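Local coordinates for protein Exo beta-1,2-glucooligosaccharide sophorohydrolase (non-reducing end) (Parabacteroides distasonis ATCC 8503, PDB 5Z06) that hydrolyses linear beta-1,2-glucans and beta-1,2-glucooligosaccharides of four or more glucose units, releasing sophorose from the non-reducing end, at residues Met290-Asn295 and Val673-Tyr678; Phe535-Ser540 and Glu558-Met563; Gly639-Gly644 and Asp650-Thr655. All blocks are in the same frame, centred on the assembly; numbering follows the deposited sequence.

Contact 1: residues Met290-Asn295 and Val673-Tyr678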
ATOM      1  N   MET A 290      -3.986  17.457   6.698  1.00 24.94           N
ATOM      2  CA  MET A 290      -4.008  16.165   7.361  1.00 25.85           C
ATOM      3  C   MET A 290      -3.672  15.058   6.366  1.00 26.12           C
ATOM      4  O   MET A 290      -2.864  14.190   6.659  1.00 27.44           O
ATOM      5  CB  MET A 290      -5.392  15.909   7.957  1.00 26.80           C
ATOM      6  CG  MET A 290      -5.605  14.522   8.526  1.00 26.87           C
ATOM      7  SD  MET A 290      -7.365  14.307   8.806  1.00 28.86           S
ATOM      8  CE  MET A 290      -7.950  13.750   7.200  1.00 27.39           C
ATOM      9  N   VAL A 291      -4.291  15.097   5.197  1.00 25.23           N
ATOM     10  CA  VAL A 291      -4.053  14.060   4.201  1.00 25.25           C
ATOM     11  C   VAL A 291      -2.595  14.093   3.747  1.00 25.21           C
ATOM     12  O   VAL A 291      -1.952  13.063   3.666  1.00 25.03           O
ATOM     13  CB  VAL A 291      -5.017  14.171   3.021  1.00 24.42           C
ATOM     14  CG1 VAL A 291      -4.650  13.178   1.915  1.00 24.66           C
ATOM     15  CG2 VAL A 291      -6.433  13.891   3.501  1.00 25.09           C
ATOM     16  N   GLN A 292      -2.085  15.284   3.473  1.00 26.04           N
ATOM     17  CA  GLN A 292      -0.713  15.436   3.084  1.00 25.55           C
ATOM     18  C   GLN A 292       0.198  14.892   4.170  1.00 27.17           C
ATOM     19  O   GLN A 292       1.149  14.181   3.876  1.00 27.34           O
ATOM     20  CB  GLN A 292      -0.389  16.908   2.872  1.00 26.63           C
ATOM     21  CG  GLN A 292      -0.906  17.478   1.579  1.00 25.96           C
ATOM     22  CD  GLN A 292      -0.297  18.835   1.306  1.00 25.73           C
ATOM     23  OE1 GLN A 292      -0.614  19.806   1.983  1.00 26.99           O
ATOM     24  NE2 GLN A 292       0.583  18.907   0.308  1.00 25.21           N
ATOM     25  N   GLU A 293      -0.105  15.233   5.426  1.00 25.95           N
ATOM     26  CA  GLU A 293       0.713  14.837   6.553  1.00 27.67           C
ATOM     27  C   GLU A 293       0.706  13.348   6.762  1.00 25.41           C
ATOM     28  O   GLU A 293       1.757  12.742   6.901  1.00 24.91           O
ATOM     29  CB  GLU A 293       0.244  15.518   7.841  1.00 30.29           C
ATOM     30  CG  GLU A 293       0.971  15.101   9.119  1.00 32.31           C
ATOM     31  CD  GLU A 293       0.127  15.347  10.374  1.00 37.12           C
ATOM     32  OE1 GLU A 293      -0.897  16.097  10.317  1.00 36.95           O
ATOM     33  OE2 GLU A 293       0.480  14.774  11.430  1.00 40.44           O
ATOM     34  N   ALA A 294      -0.473  12.758   6.823  1.00 24.40           N
ATOM     35  CA  ALA A 294      -0.562  11.326   7.048  1.00 24.62           C
ATOM     36  C   ALA A 294       0.213  10.536   5.981  1.00 24.22           C
ATOM     37  O   ALA A 294       0.869   9.551   6.290  1.00 23.72           O
ATOM     38  CB  ALA A 294      -2.007  10.887   7.074  1.00 24.56           C
ATOM     39  N   ASN A 295       0.113  10.972   4.735  1.00 24.29           N
ATOM     40  CA  ASN A 295       0.814  10.301   3.654  1.00 24.95           C
ATOM     41  C   ASN A 295       2.307  10.549   3.777  1.00 24.80           C
ATOM     42  O   ASN A 295       3.095   9.669   3.565  1.00 26.56           O
ATOM     43  CB  ASN A 295       0.290  10.766   2.327  1.00 25.14           C
ATOM     44  CG  ASN A 295      -1.022  10.107   1.954  1.00 25.70           C
ATOM     45  OD1 ASN A 295      -1.035   8.995   1.480  1.00 27.03           O
ATOM     46  ND2 ASN A 295      -2.123  10.825   2.112  1.00 25.06           N
ATOM     47  N   VAL A 673       2.156  15.103  -2.766  1.00 26.35           N
ATOM     48  CA  VAL A 673       2.865  15.910  -3.727  1.00 24.80           C
ATOM     49  C   VAL A 673       1.903  16.641  -4.629  1.00 24.72           C
ATOM     50  O   VAL A 673       2.061  17.832  -4.858  1.00 23.64           O
ATOM     51  CB  VAL A 673       3.799  15.044  -4.582  1.00 25.75           C
ATOM     52  CG1 VAL A 673       4.321  15.836  -5.783  1.00 26.07           C
ATOM     53  CG2 VAL A 673       4.953  14.551  -3.735  1.00 26.51           C
ATOM     54  N   MET A 674       0.909  15.922  -5.153  1.00 24.14           N
ATOM     55  CA  MET A 674      -0.045  16.549  -6.072  1.00 24.11           C
ATOM     56  C   MET A 674      -1.007  17.445  -5.331  1.00 23.58           C
ATOM     57  O   MET A 674      -1.431  18.461  -5.861  1.00 25.30           O
ATOM     58  CB  MET A 674      -0.775  15.497  -6.897  1.00 23.66           C
ATOM     59  CG  MET A 674       0.192  14.759  -7.797  1.00 25.11           C
ATOM     60  SD  MET A 674       0.874  15.877  -9.031  1.00 26.11           S
ATOM     61  CE  MET A 674       0.066  15.268 -10.498  1.00 25.75           C
ATOM     62  N   ILE A 675      -1.357  17.097  -4.102  1.00 23.86           N
ATOM     63  CA  ILE A 675      -2.077  18.079  -3.276  1.00 24.97           C
ATOM     64  C   ILE A 675      -1.256  19.341  -3.250  1.00 24.96           C
ATOM     65  O   ILE A 675      -1.791  20.409  -3.540  1.00 27.40           O
ATOM     66  CB  ILE A 675      -2.427  17.579  -1.869  1.00 24.01           C
ATOM     67  CG1 ILE A 675      -3.595  16.582  -1.999  1.00 24.31           C
ATOM     68  CG2 ILE A 675      -2.835  18.745  -0.966  1.00 24.23           C
ATOM     69  CD1 ILE A 675      -3.935  15.813  -0.743  1.00 26.73           C
ATOM     70  N   GLU A 676       0.035  19.196  -2.976  1.00 23.98           N
ATOM     71  CA  GLU A 676       0.903  20.350  -2.854  1.00 24.94           C
ATOM     72  C   GLU A 676       0.998  21.139  -4.133  1.00 24.64           C
ATOM     73  O   GLU A 676       0.999  22.343  -4.079  1.00 26.48           O
ATOM     74  CB  GLU A 676       2.306  19.955  -2.388  1.00 25.69           C
ATOM     75  CG  GLU A 676       3.147  21.124  -1.888  1.00 27.05           C
ATOM     76  CD  GLU A 676       2.441  21.911  -0.802  1.00 27.91           C
ATOM     77  OE1 GLU A 676       1.904  21.292   0.138  1.00 28.14           O
ATOM     78  OE2 GLU A 676       2.375  23.146  -0.919  1.00 29.39           O
ATOM     79  N   ASN A 677       1.073  20.464  -5.281  1.00 24.96           N
ATOM     80  CA  ASN A 677       1.146  21.148  -6.558  1.00 24.85           C
ATOM     81  C   ASN A 677      -0.129  21.904  -6.822  1.00 25.81           C
ATOM     82  O   ASN A 677      -0.086  22.992  -7.374  1.00 26.57           O
ATOM     83  CB  ASN A 677       1.447  20.179  -7.707  1.00 25.13           C
ATOM     84  CG  ASN A 677       2.913  19.810  -7.783  1.00 24.80           C
ATOM     85  OD1 ASN A 677       3.789  20.590  -7.405  1.00 24.57           O
ATOM     86  ND2 ASN A 677       3.190  18.629  -8.300  1.00 24.44           N
ATOM     87  N   TYR A 678      -1.257  21.342  -6.418  1.00 25.67           N
ATOM     88  CA  TYR A 678      -2.522  22.063  -6.506  1.00 27.93           C
ATOM     89  C   TYR A 678      -2.509  23.297  -5.620  1.00 27.28           C
ATOM     90  O   TYR A 678      -3.034  24.323  -5.999  1.00 29.30           O
ATOM     91  CB  TYR A 678      -3.725  21.162  -6.136  1.00 28.96           C
ATOM     92  CG  TYR A 678      -4.957  21.927  -5.750  1.00 29.66           C
ATOM     93  CD1 TYR A 678      -5.703  22.613  -6.699  1.00 30.51           C
ATOM     94  CD2 TYR A 678      -5.363  21.975  -4.440  1.00 32.53           C
ATOM     95  CE1 TYR A 678      -6.828  23.321  -6.342  1.00 31.06           C
ATOM     96  CE2 TYR A 678      -6.480  22.680  -4.063  1.00 34.21           C
ATOM     97  CZ  TYR A 678      -7.219  23.340  -5.013  1.00 34.52           C
ATOM     98  OH  TYR A 678      -8.344  24.015  -4.589  1.00 36.89           O
TER
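Gln292 and Glu676 meet through two differently shaped side chains: Gln292 sets CG anti to its carbonyl carbon (chi1 -77°) and runs extended toward the facing helix, while Glu676 leaves its own helix with CG anti to the backbone N and bends at chi2, bringing OE1 within range. Gln292 NE2 then donates to Glu676 OE1 over 2.7 Å with an N-H...O angle of 165°. The acceptor lies in the glutamine amide plane, whereas the donor reaches OE1 on its anti side, somewhat out of the carboxylate plane. Alongside this bond the glutamine stem rests on Ile675, with both CG and CD 3.4 Å from Ile675 CG2. The other branch of the isoleucine carries CD1 to Val291 CG1 at 3.8 Å, the two side chains crossing at about a right angle. Glu676 OE1 also forms a salt bridge with Arg339, OE2 is hydrogen-bonded to Thr680, and Gln292 OE1 accepts from Arg679, so each of these buried oxygens has a partner outside the two segments. A leucine in place of Gln292 would probably leave Glu676 OE1 without its amide donor and deprive Arg679 of this acceptor in the buried layer. The segments belong to helices 284-297 and 665-680, whose local axes approach to 9.8 Å at 145°, closer to antiparallel than perpendicular; Gln292 and Ile675 are the nearest CA pair. Helix 624-636 touches Val291 through Leu631, and helix 682-688 packs on Glu676 through Leu682 and Leu683.

Contact 2: residues Phe535-Ser540 and Glu558-Met563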
ATOM      1  N   PHE A 535      -2.889   6.553 -12.412  1.00 25.07           N
ATOM      2  CA  PHE A 535      -1.551   6.939 -11.946  1.00 26.98           C
ATOM      3  C   PHE A 535      -0.637   7.400 -13.074  1.00 27.21           C
ATOM      4  O   PHE A 535       0.377   8.050 -12.821  1.00 26.96           O
ATOM      5  CB  PHE A 535      -0.889   5.836 -11.123  1.00 27.33           C
ATOM      6  CG  PHE A 535      -0.251   4.749 -11.933  1.00 27.94           C
ATOM      7  CD1 PHE A 535       1.067   4.873 -12.357  1.00 28.40           C
ATOM      8  CD2 PHE A 535      -0.935   3.584 -12.240  1.00 28.56           C
ATOM      9  CE1 PHE A 535       1.696   3.868 -13.076  1.00 28.77           C
ATOM     10  CE2 PHE A 535      -0.321   2.571 -12.975  1.00 29.23           C
ATOM     11  CZ  PHE A 535       0.997   2.708 -13.383  1.00 29.36           C
ATOM     12  N   PHE A 536      -1.005   7.069 -14.310  1.00 26.73           N
ATOM     13  CA  PHE A 536      -0.342   7.606 -15.483  1.00 27.83           C
ATOM     14  C   PHE A 536      -0.262   9.141 -15.503  1.00 27.95           C
ATOM     15  O   PHE A 536       0.749   9.693 -15.957  1.00 27.48           O
ATOM     16  CB  PHE A 536      -1.020   7.087 -16.752  1.00 28.73           C
ATOM     17  CG  PHE A 536      -0.743   5.639 -17.070  1.00 27.14           C
ATOM     18  CD1 PHE A 536      -0.099   4.770 -16.178  1.00 27.29           C
ATOM     19  CD2 PHE A 536      -1.162   5.136 -18.282  1.00 28.22           C
ATOM     20  CE1 PHE A 536       0.129   3.456 -16.523  1.00 27.18           C
ATOM     21  CE2 PHE A 536      -0.926   3.823 -18.630  1.00 27.63           C
ATOM     22  CZ  PHE A 536      -0.270   2.984 -17.748  1.00 26.34           C
ATOM     23  N   ILE A 537      -1.295   9.821 -15.011  1.00 25.86           N
ATOM     24  CA  ILE A 537      -1.253  11.282 -14.926  1.00 27.21           C
ATOM     25  C   ILE A 537      -0.621  11.848 -13.638  1.00 27.07           C
ATOM     26  O   ILE A 537      -0.640  13.049 -13.401  1.00 28.10           O
ATOM     27  CB  ILE A 537      -2.637  11.915 -15.188  1.00 26.83           C
ATOM     28  CG1 ILE A 537      -3.637  11.590 -14.066  1.00 26.21           C
ATOM     29  CG2 ILE A 537      -3.152  11.447 -16.531  1.00 25.87           C
ATOM     30  CD1 ILE A 537      -4.793  12.537 -14.018  1.00 26.71           C
ATOM     31  N   HIS A 538      -0.045  10.976 -12.824  1.00 28.22           N
ATOM     32  CA  HIS A 538       0.535  11.355 -11.557  1.00 27.30           C
ATOM     33  C   HIS A 538       2.047  11.301 -11.633  1.00 27.80           C
ATOM     34  O   HIS A 538       2.696  12.338 -11.560  1.00 25.15           O
ATOM     35  CB  HIS A 538       0.039  10.436 -10.436  1.00 27.17           C
ATOM     36  CG  HIS A 538      -1.434  10.500 -10.234  1.00 26.56           C
ATOM     37  ND1 HIS A 538      -2.147   9.478  -9.644  1.00 26.43           N
ATOM     38  CD2 HIS A 538      -2.337  11.456 -10.565  1.00 26.71           C
ATOM     39  CE1 HIS A 538      -3.434   9.786  -9.655  1.00 27.33           C
ATOM     40  NE2 HIS A 538      -3.574  10.988 -10.190  1.00 28.70           N
ATOM     41  N   TYR A 539       2.588  10.099 -11.833  1.00 27.36           N
ATOM     42  CA  TYR A 539       3.996   9.833 -11.542  1.00 27.23           C
ATOM     43  C   TYR A 539       4.953  10.700 -12.334  1.00 26.16           C
ATOM     44  O   TYR A 539       5.874  11.257 -11.764  1.00 28.37           O
ATOM     45  CB  TYR A 539       4.339   8.384 -11.795  1.00 25.77           C
ATOM     46  CG  TYR A 539       3.662   7.365 -10.911  1.00 26.43           C
ATOM     47  CD1 TYR A 539       2.862   7.720  -9.842  1.00 26.70           C
ATOM     48  CD2 TYR A 539       3.903   6.017 -11.123  1.00 27.53           C
ATOM     49  CE1 TYR A 539       2.283   6.753  -9.044  1.00 27.54           C
ATOM     50  CE2 TYR A 539       3.343   5.047 -10.324  1.00 27.97           C
ATOM     51  CZ  TYR A 539       2.517   5.416  -9.296  1.00 27.63           C
ATOM     52  OH  TYR A 539       1.964   4.431  -8.512  1.00 27.86           O
ATOM     53  N   SER A 540       4.720  10.819 -13.636  1.00 26.14           N
ATOM     54  CA  SER A 540       5.565  11.663 -14.492  1.00 26.18           C
ATOM     55  C   SER A 540       5.279  13.151 -14.349  1.00 25.41           C
ATOM     56  O   SER A 540       5.917  13.966 -15.036  1.00 24.21           O
ATOM     57  CB  SER A 540       5.436  11.270 -15.980  1.00 24.91           C
ATOM     58  OG  SER A 540       6.187  10.115 -16.251  1.00 24.57           O
ATOM     59  N   GLU A 558      -3.865  19.723 -19.961  1.00 32.05           N
ATOM     60  CA  GLU A 558      -5.154  19.625 -20.631  1.00 35.23           C
ATOM     61  C   GLU A 558      -5.554  18.178 -20.842  1.00 31.16           C
ATOM     62  O   GLU A 558      -6.680  17.785 -20.540  1.00 30.38           O
ATOM     63  CB  GLU A 558      -5.103  20.331 -21.988  1.00 39.75           C
ATOM     64  CG  GLU A 558      -6.376  20.236 -22.827  1.00 41.76           C
ATOM     65  CD  GLU A 558      -6.091  20.459 -24.295  1.00 47.35           C
ATOM     66  OE1 GLU A 558      -6.103  21.628 -24.725  1.00 50.01           O
ATOM     67  OE2 GLU A 558      -5.834  19.458 -25.024  1.00 53.68           O
ATOM     68  N   ASN A 559      -4.625  17.398 -21.366  1.00 28.39           N
ATOM     69  CA  ASN A 559      -4.902  16.013 -21.708  1.00 28.32           C
ATOM     70  C   ASN A 559      -5.017  15.106 -20.469  1.00 29.83           C
ATOM     71  O   ASN A 559      -5.916  14.271 -20.388  1.00 27.61           O
ATOM     72  CB  ASN A 559      -3.826  15.466 -22.637  1.00 28.02           C
ATOM     73  CG  ASN A 559      -4.329  14.288 -23.451  1.00 28.89           C
ATOM     74  OD1 ASN A 559      -5.222  14.440 -24.292  1.00 28.77           O
ATOM     75  ND2 ASN A 559      -3.793  13.109 -23.183  1.00 29.22           N
ATOM     76  N   ASN A 560      -4.085  15.271 -19.526  1.00 30.40           N
ATOM     77  CA  ASN A 560      -4.113  14.549 -18.259  1.00 29.35           C
ATOM     78  C   ASN A 560      -5.415  14.845 -17.526  1.00 30.24           C
ATOM     79  O   ASN A 560      -6.071  13.938 -17.025  1.00 28.97           O
ATOM     80  CB  ASN A 560      -2.931  14.943 -17.360  1.00 28.25           C
ATOM     81  CG  ASN A 560      -1.608  14.416 -17.864  1.00 27.35           C
ATOM     82  OD1 ASN A 560      -1.535  13.743 -18.898  1.00 26.95           O
ATOM     83  ND2 ASN A 560      -0.543  14.744 -17.146  1.00 26.13           N
ATOM     84  N   GLN A 561      -5.787  16.117 -17.483  1.00 29.76           N
ATOM     85  CA  GLN A 561      -7.003  16.519 -16.786  1.00 30.64           C
ATOM     86  C   GLN A 561      -8.218  15.820 -17.379  1.00 31.41           C
ATOM     87  O   GLN A 561      -9.105  15.398 -16.646  1.00 31.71           O
ATOM     88  CB  GLN A 561      -7.173  18.026 -16.827  1.00 30.02           C
ATOM     89  CG  GLN A 561      -8.431  18.560 -16.157  1.00 31.47           C
ATOM     90  CD  GLN A 561      -8.567  20.042 -16.355  1.00 30.65           C
ATOM     91  OE1 GLN A 561      -8.576  20.515 -17.492  1.00 33.23           O
ATOM     92  NE2 GLN A 561      -8.665  20.784 -15.265  1.00 28.08           N
ATOM     93  N   LYS A 562      -8.242  15.701 -18.699  1.00 30.36           N
ATOM     94  CA  LYS A 562      -9.273  14.938 -19.362  1.00 31.35           C
ATOM     95  C   LYS A 562      -9.323  13.507 -18.893  1.00 29.93           C
ATOM     96  O   LYS A 562     -10.418  12.975 -18.687  1.00 29.45           O
ATOM     97  CB  LYS A 562      -9.084  14.957 -20.872  1.00 32.09           C
ATOM     98  CG  LYS A 562      -9.607  16.226 -21.486  1.00 33.02           C
ATOM     99  CD  LYS A 562      -9.230  16.276 -22.938  1.00 33.21           C
ATOM    100  CE  LYS A 562      -9.626  17.590 -23.560  1.00 32.73           C
ATOM    101  NZ  LYS A 562      -9.137  17.562 -24.956  1.00 33.13           N
ATOM    102  N   MET A 563      -8.155  12.882 -18.742  1.00 28.42           N
ATOM    103  CA  MET A 563      -8.112  11.536 -18.202  1.00 28.41           C
ATOM    104  C   MET A 563      -8.743  11.451 -16.799  1.00 27.38           C
ATOM    105  O   MET A 563      -9.524  10.550 -16.523  1.00 27.52           O
ATOM    106  CB  MET A 563      -6.702  10.992 -18.217  1.00 29.61           C
ATOM    107  CG  MET A 563      -6.196  10.795 -19.637  1.00 30.40           C
ATOM    108  SD  MET A 563      -4.495  10.218 -19.656  1.00 28.34           S
ATOM    109  CE  MET A 563      -4.255   9.981 -21.409  1.00 28.61           C
TER
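Apolar packing carries the contact between Ile537 and the helix residues Asn560 and Met563. Ile537 CG2 makes most of the touches: it lies 3.6 Å from Asn560 CB and equally close to Asn560 CG, and it meets Met563 SD at 3.6 Å. Ile537 holds CG1 between its backbone N and carbonyl carbon (chi1 68°), which leaves CG2 anti to the carbonyl carbon and directed at the helix. Met563 has CG anti to its carbonyl carbon and runs extended, which lays its sulfur against the same methyl. The Ile537 and Asn560 side chains slide past one another in opposite directions, and their CA atoms are 5.5 Å apart, a close approach of loop to helix. The main chain takes part too: Ile537 CD1 sits 3.6 Å from Asn560 O. In the fold, this is a loop residue packed on helix 556-573, in a region whose family belongs to the six-hairpin clan, consistent with an (alpha/alpha)6-type catalytic domain. Polar interactions are made to a third party. Tyr622 OH bonds both Ile537 O and Asn560 ND2, tying the loop carbonyl and the helix amide to one hydroxyl, while Trp463 touches both Asn560 and Met563.

Contact 3: residues Gly639-Gly644 and Asp650-Thr655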
ATOM      1  N   GLY A 639     -13.809   6.506   6.466  1.00 26.82           N
ATOM      2  CA  GLY A 639     -12.613   6.580   7.271  1.00 26.50           C
ATOM      3  C   GLY A 639     -12.481   5.489   8.290  1.00 25.87           C
ATOM      4  O   GLY A 639     -11.375   5.067   8.556  1.00 23.21           O
ATOM      5  N   SER A 640     -13.602   5.014   8.840  1.00 27.28           N
ATOM      6  CA  SER A 640     -13.579   3.911   9.813  1.00 26.96           C
ATOM      7  C   SER A 640     -12.741   2.727   9.367  1.00 26.93           C
ATOM      8  O   SER A 640     -12.065   2.110  10.175  1.00 27.44           O
ATOM      9  CB  SER A 640     -14.994   3.426  10.095  1.00 27.17           C
ATOM     10  OG  SER A 640     -15.578   3.022   8.893  1.00 29.21           O
ATOM     11  N   PHE A 641     -12.793   2.415   8.072  1.00 27.67           N
ATOM     12  CA  PHE A 641     -11.940   1.375   7.488  1.00 25.22           C
ATOM     13  C   PHE A 641     -10.868   1.893   6.571  1.00 24.70           C
ATOM     14  O   PHE A 641      -9.874   1.229   6.406  1.00 25.70           O
ATOM     15  CB  PHE A 641     -12.772   0.334   6.729  1.00 25.74           C
ATOM     16  CG  PHE A 641     -13.446   0.861   5.496  1.00 25.47           C
ATOM     17  CD1 PHE A 641     -12.794   0.845   4.271  1.00 25.66           C
ATOM     18  CD2 PHE A 641     -14.747   1.326   5.551  1.00 25.42           C
ATOM     19  CE1 PHE A 641     -13.416   1.302   3.134  1.00 24.16           C
ATOM     20  CE2 PHE A 641     -15.370   1.816   4.413  1.00 25.72           C
ATOM     21  CZ  PHE A 641     -14.701   1.793   3.206  1.00 25.49           C
ATOM     22  N   LEU A 642     -11.070   3.052   5.952  1.00 24.76           N
ATOM     23  CA  LEU A 642     -10.186   3.521   4.891  1.00 25.00           C
ATOM     24  C   LEU A 642      -9.086   4.481   5.346  1.00 26.00           C
ATOM     25  O   LEU A 642      -8.091   4.632   4.651  1.00 25.48           O
ATOM     26  CB  LEU A 642     -11.007   4.172   3.783  1.00 25.99           C
ATOM     27  CG  LEU A 642     -10.327   4.437   2.450  1.00 25.49           C
ATOM     28  CD1 LEU A 642      -9.754   3.147   1.908  1.00 25.42           C
ATOM     29  CD2 LEU A 642     -11.336   4.987   1.460  1.00 26.77           C
ATOM     30  N   TRP A 643      -9.266   5.148   6.488  1.00 26.42           N
ATOM     31  CA  TRP A 643      -8.268   6.098   6.991  1.00 25.35           C
ATOM     32  C   TRP A 643      -7.383   5.422   8.018  1.00 24.74           C
ATOM     33  O   TRP A 643      -7.863   4.839   8.958  1.00 25.70           O
ATOM     34  CB  TRP A 643      -8.925   7.293   7.621  1.00 25.17           C
ATOM     35  CG  TRP A 643      -7.954   8.253   8.139  1.00 24.63           C
ATOM     36  CD1 TRP A 643      -7.657   8.473   9.435  1.00 26.42           C
ATOM     37  CD2 TRP A 643      -7.141   9.144   7.374  1.00 24.97           C
ATOM     38  NE1 TRP A 643      -6.697   9.446   9.544  1.00 28.00           N
ATOM     39  CE2 TRP A 643      -6.370   9.891   8.292  1.00 26.61           C
ATOM     40  CE3 TRP A 643      -7.006   9.406   6.006  1.00 24.79           C
ATOM     41  CZ2 TRP A 643      -5.465  10.878   7.891  1.00 25.90           C
ATOM     42  CZ3 TRP A 643      -6.096  10.392   5.592  1.00 25.43           C
ATOM     43  CH2 TRP A 643      -5.337  11.120   6.544  1.00 26.49           C
ATOM     44  N   GLY A 644      -6.088   5.517   7.823  1.00 24.14           N
ATOM     45  CA  GLY A 644      -5.138   4.842   8.656  1.00 24.67           C
ATOM     46  C   GLY A 644      -3.981   5.762   9.007  1.00 24.89           C
ATOM     47  O   GLY A 644      -4.007   6.976   8.720  1.00 23.37           O
ATOM     48  N   ASP A 650      -4.448   1.545   0.934  1.00 26.90           N
ATOM     49  CA  ASP A 650      -4.084   1.532  -0.472  1.00 26.56           C
ATOM     50  C   ASP A 650      -5.260   1.435  -1.433  1.00 26.93           C
ATOM     51  O   ASP A 650      -5.252   2.063  -2.489  1.00 26.56           O
ATOM     52  CB  ASP A 650      -3.145   0.392  -0.749  1.00 27.06           C
ATOM     53  CG  ASP A 650      -2.453   0.537  -2.063  1.00 28.70           C
ATOM     54  OD1 ASP A 650      -1.925   1.640  -2.315  1.00 28.65           O
ATOM     55  OD2 ASP A 650      -2.422  -0.454  -2.831  1.00 31.42           O
ATOM     56  N   ALA A 651      -6.259   0.651  -1.051  1.00 25.63           N
ATOM     57  CA  ALA A 651      -7.405   0.401  -1.881  1.00 25.82           C
ATOM     58  C   ALA A 651      -8.498  -0.205  -1.066  1.00 24.80           C
ATOM     59  O   ALA A 651      -8.253  -0.791  -0.022  1.00 25.55           O
ATOM     60  CB  ALA A 651      -7.049  -0.553  -3.026  1.00 25.00           C
ATOM     61  N   PHE A 652      -9.696  -0.134  -1.608  1.00 23.50           N
ATOM     62  CA  PHE A 652     -10.827  -0.775  -1.004  1.00 24.50           C
ATOM     63  C   PHE A 652     -11.841  -1.199  -2.058  1.00 24.20           C
ATOM     64  O   PHE A 652     -11.918  -0.624  -3.158  1.00 23.92           O
ATOM     65  CB  PHE A 652     -11.455   0.171   0.030  1.00 24.11           C
ATOM     66  CG  PHE A 652     -12.100   1.385  -0.565  1.00 24.64           C
ATOM     67  CD1 PHE A 652     -11.334   2.428  -1.058  1.00 25.14           C
ATOM     68  CD2 PHE A 652     -13.490   1.508  -0.596  1.00 26.42           C
ATOM     69  CE1 PHE A 652     -11.932   3.553  -1.585  1.00 26.10           C
ATOM     70  CE2 PHE A 652     -14.094   2.634  -1.117  1.00 25.91           C
ATOM     71  CZ  PHE A 652     -13.315   3.657  -1.621  1.00 26.18           C
ATOM     72  N   ASN A 653     -12.633  -2.192  -1.696  1.00 24.98           N
ATOM     73  CA  ASN A 653     -13.668  -2.690  -2.566  1.00 25.04           C
ATOM     74  C   ASN A 653     -14.884  -2.896  -1.709  1.00 26.77           C
ATOM     75  O   ASN A 653     -14.961  -3.881  -0.953  1.00 27.68           O
ATOM     76  CB  ASN A 653     -13.221  -3.976  -3.228  1.00 25.02           C
ATOM     77  CG  ASN A 653     -14.175  -4.430  -4.309  1.00 24.24           C
ATOM     78  OD1 ASN A 653     -15.386  -4.354  -4.152  1.00 23.44           O
ATOM     79  ND2 ASN A 653     -13.627  -4.873  -5.420  1.00 22.72           N
ATOM     80  N   LEU A 654     -15.823  -1.950  -1.783  1.00 25.88           N
ATOM     81  CA  LEU A 654     -17.065  -2.086  -1.020  1.00 26.43           C
ATOM     82  C   LEU A 654     -17.928  -3.219  -1.566  1.00 25.23           C
ATOM     83  O   LEU A 654     -18.708  -3.801  -0.825  1.00 25.40           O
ATOM     84  CB  LEU A 654     -17.858  -0.787  -0.980  1.00 27.25           C
ATOM     85  CG  LEU A 654     -17.144   0.334  -0.219  1.00 29.31           C
ATOM     86  CD1 LEU A 654     -17.931   1.623  -0.370  1.00 27.91           C
ATOM     87  CD2 LEU A 654     -16.960  -0.032   1.248  1.00 30.17           C
ATOM     88  N   THR A 655     -17.748  -3.570  -2.829  1.00 25.17           N
ATOM     89  CA  THR A 655     -18.600  -4.583  -3.445  1.00 26.80           C
ATOM     90  C   THR A 655     -18.352  -5.938  -2.837  1.00 27.64           C
ATOM     91  O   THR A 655     -19.299  -6.652  -2.550  1.00 27.70           O
ATOM     92  CB  THR A 655     -18.435  -4.578  -4.972  1.00 26.92           C
ATOM     93  OG1 THR A 655     -18.758  -3.271  -5.443  1.00 28.11           O
ATOM     94  CG2 THR A 655     -19.364  -5.603  -5.656  1.00 27.63           C
TER
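Phe652 packs against Phe641 and Leu642 of the short helix 639-642, both of which approach from the same side of its ring plane. Before it, Asp650 and Ala651 point their side chains away from that helix; Asp650 OD1 is bonded to Asn667, and Ala651 pairs through its backbone with Ser660. At Phe652 the first torsion (68°) puts the ring between backbone N and carbonyl carbon, turned toward Leu642. Leu642 CD2 stands over one face, 3.8 Å from the centroid of the Phe652 ring and 27° off its normal, a CH-pi contact displaced toward the rim, where Phe652 CE1 is 3.4 Å away. Leu642 CD1 adds a second touch, 3.4 Å from Phe652 CD1. Phe641 meets the same ring obliquely: the planes are inclined at 56°, and Phe641 CE1 comes to 3.7 Å from Phe652 CD2. Asn653 turns away and binds Asn608 and Thr610 through ND2. Leu654 then brings CD2 to Phe641 CZ at 3.5 Å. Strand 652-653 is the central strand of a small antiparallel sheet between 610-611 and 658-659; with Val659 also touching both phenylalanines, this is an aromatic-aliphatic cluster packing a short helix on a three-stranded antiparallel sheet.

In the fold
Contacts 1 and 2 are fully buried, whereas contact 3 is partly buried, with Phe641 and Leu654 partly exposed. Their chemistry differs as well: contact 1 joins helix to helix through a buried amide-carboxylate bond with apolar packing, contact 2 sets a loop isoleucine on a helix, and contact 3 lays a short helix on a sheet through aromatic and aliphatic surfaces. No two share a helix or strand, although Tyr539 of contact 2 also packs on helix 665-680 of contact 1. Met674 CE lies 3.7 Å from Ile537 O of contact 2, and Ala294 CB 3.4 Å from Trp643 CH2 of contact 3, so contact 1 touches both others. Contacts 2 and 3 stay about 8 Å apart at their nearest atoms.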